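PDB 5UNN: NADPH-dependent glyoxylate/hydroxypyruvate reductase from Rhizobium meliloti, which probably reduces glyoxylate and hydroxypyruvate with NADPH as hydride donor, as a member of the D-isomer specific 2-hydroxyacid dehydrogenase family. Local coordinates for residues 136-141 against 162-167. Sequence-based numbering, arbitrary orientation.
Sequences EAADVT and GFKVIG
Lys-164 N donates to Val-140 O at 3.0 Å, the bond that opens the pairing of parallel strands 141-145 and 164-168. These are the first two strands of the NAD-binding Rossmann domain, joined through helix 149-160 in a beta-alpha-beta crossover. The N-H...O angle of 141° marks the bond as bent, and the bridge itself pairs Thr-141 with Lys-164, whose side chains share one sheet face and cross at about a right angle. The Lys-164 chain can be followed outward along the 3-10 turn 137-139: CB lies 3.7 Å from Thr-141 OG1, CG approaches Ala-138 O, CD passes the same oxygen at 3.9 Å, and CE comes to 3.2 Å from it. A bend at chi2 (-56°) lays the chain back over Ala-138, and the terminal NZ ends beside the Ala-138 CB.

Immediately before the strand, Phe-163 turns its ring to Ala-137, whose CB stands 3.8 Å from the centroid and 5° off the normal, a CH-pi contact over the face. Val-140 CG1 runs alongside and meets CD1, while Cys-110 and Leu-114 of helix 98-114 also touch the ring. Were Phe-163 replaced by alanine, the Ala-137 methyl would probably lose the aromatic face it rests on, and a gap would be likely to open beside Val-140 and Leu-114. Just before Phe-163, Gly-162 closes helix 149-160 in a Schellman motif; its positive phi suits glycine, since a CB would jam against the preceding carbonyl. Where the two strands run side by side, Thr-141 CG2 meets Ile-166 CG1 at 4.0 Å.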
loop_
_atom_site.group_PDB
_atom_site.type_symbol
_atom_site.label_atom_id
_atom_site.label_comp_id
_atom_site.label_asym_id
_atom_site.label_seq_id
_atom_site.Cartn_x
_atom_site.Cartn_y
_atom_site.Cartn_z
ATOM N N GLU A 136 -17.322 4.433 4.076
ATOM C CA GLU A 136 -16.116 4.545 4.906
ATOM C C GLU A 136 -15.636 3.137 5.278
ATOM O O GLU A 136 -16.405 2.161 5.135
ATOM C CB GLU A 136 -16.378 5.391 6.153
ATOM C CG GLU A 136 -17.406 4.815 7.119
ATOM C CD GLU A 136 -17.456 5.555 8.448
ATOM O OE1 GLU A 136 -16.385 5.929 9.002
ATOM O OE2 GLU A 136 -18.589 5.739 8.946
ATOM N N ALA A 137 -14.391 3.031 5.753
ATOM C CA ALA A 137 -13.835 1.730 6.129
ATOM C C ALA A 137 -14.718 0.989 7.153
ATOM O O ALA A 137 -14.888 -0.225 7.058
ATOM C CB ALA A 137 -12.407 1.886 6.661
ATOM N N ALA A 138 -15.367 1.728 8.069
ATOM C CA ALA A 138 -16.242 1.100 9.052
ATOM C C ALA A 138 -17.476 0.414 8.456
ATOM O O ALA A 138 -18.077 -0.436 9.133
ATOM C CB ALA A 138 -16.647 2.088 10.130
ATOM N N ASP A 139 -17.806 0.693 7.196
ATOM C CA ASP A 139 -18.884 -0.004 6.510
ATOM C C ASP A 139 -18.492 -1.367 5.942
ATOM O O ASP A 139 -19.358 -2.055 5.436
ATOM C CB ASP A 139 -19.425 0.851 5.355
ATOM C CG ASP A 139 -20.005 2.180 5.834
ATOM O OD1 ASP A 139 -20.619 2.192 6.917
ATOM O OD2 ASP A 139 -19.827 3.200 5.126
ATOM N N VAL A 140 -17.210 -1.747 6.018
ATOM C CA VAL A 140 -16.701 -2.942 5.388
ATOM C C VAL A 140 -16.096 -3.830 6.470
ATOM O O VAL A 140 -15.312 -3.371 7.316
ATOM C CB VAL A 140 -15.656 -2.600 4.338
ATOM C CG1 VAL A 140 -14.877 -3.827 3.876
ATOM C CG2 VAL A 140 -16.288 -1.875 3.156
ATOM N N THR A 141 -16.504 -5.104 6.462
ATOM C CA THR A 141 -15.887 -6.105 7.300
ATOM C C THR A 141 -14.812 -6.857 6.503
ATOM O O THR A 141 -15.091 -7.477 5.472
ATOM C CB THR A 141 -16.910 -7.115 7.829
ATOM O OG1 THR A 141 -17.832 -6.443 8.679
ATOM C CG2 THR A 141 -16.216 -8.178 8.667
ATOM N N GLY A 162 -9.902 1.908 10.563
ATOM C CA GLY A 162 -11.359 2.041 10.645
ATOM C C GLY A 162 -12.148 0.825 10.149
ATOM O O GLY A 162 -13.365 0.789 10.327
ATOM N N PHE A 163 -11.498 -0.155 9.508
ATOM C CA PHE A 163 -12.229 -1.336 9.006
ATOM C C PHE A 163 -12.830 -2.132 10.185
ATOM O O PHE A 163 -12.232 -2.161 11.252
ATOM C CB PHE A 163 -11.299 -2.287 8.217
ATOM C CG PHE A 163 -10.951 -1.782 6.850
ATOM C CD1 PHE A 163 -11.862 -1.891 5.804
ATOM C CD2 PHE A 163 -9.739 -1.155 6.606
ATOM C CE1 PHE A 163 -11.545 -1.433 4.538
ATOM C CE2 PHE A 163 -9.429 -0.674 5.345
ATOM C CZ PHE A 163 -10.340 -0.819 4.306
ATOM N N LYS A 164 -13.984 -2.776 9.992
ATOM C CA LYS A 164 -14.408 -3.837 10.937
ATOM C C LYS A 164 -13.563 -5.049 10.560
ATOM O O LYS A 164 -13.420 -5.357 9.383
ATOM C CB LYS A 164 -15.889 -4.201 10.845
ATOM C CG LYS A 164 -16.897 -3.080 11.022
ATOM C CD LYS A 164 -16.801 -2.281 12.303
ATOM C CE LYS A 164 -17.721 -1.052 12.269
ATOM N NZ LYS A 164 -17.308 -0.054 13.311
ATOM N N VAL A 165 -12.971 -5.701 11.551
ATOM C CA VAL A 165 -12.088 -6.855 11.307
ATOM C C VAL A 165 -12.500 -8.056 12.161
ATOM O O VAL A 165 -12.747 -7.913 13.360
ATOM C CB VAL A 165 -10.640 -6.494 11.595
ATOM C CG1 VAL A 165 -9.734 -7.694 11.327
ATOM C CG2 VAL A 165 -10.206 -5.296 10.738
ATOM N N ILE A 166 -12.583 -9.228 11.534
ATOM C CA ILE A 166 -12.782 -10.504 12.223
ATOM C C ILE A 166 -11.761 -11.494 11.695
ATOM O O ILE A 166 -11.230 -11.318 10.580
ATOM C CB ILE A 166 -14.225 -11.027 12.081
ATOM C CG1 ILE A 166 -14.596 -11.263 10.616
ATOM C CG2 ILE A 166 -15.188 -10.045 12.764
ATOM C CD1 ILE A 166 -15.980 -11.867 10.407
ATOM N N GLY A 167 -11.479 -12.509 12.505
ATOM C CA GLY A 167 -10.442 -13.489 12.185
ATOM C C GLY A 167 -10.959 -14.916 12.220
ATOM O O GLY A 167 -11.948 -15.239 12.922
#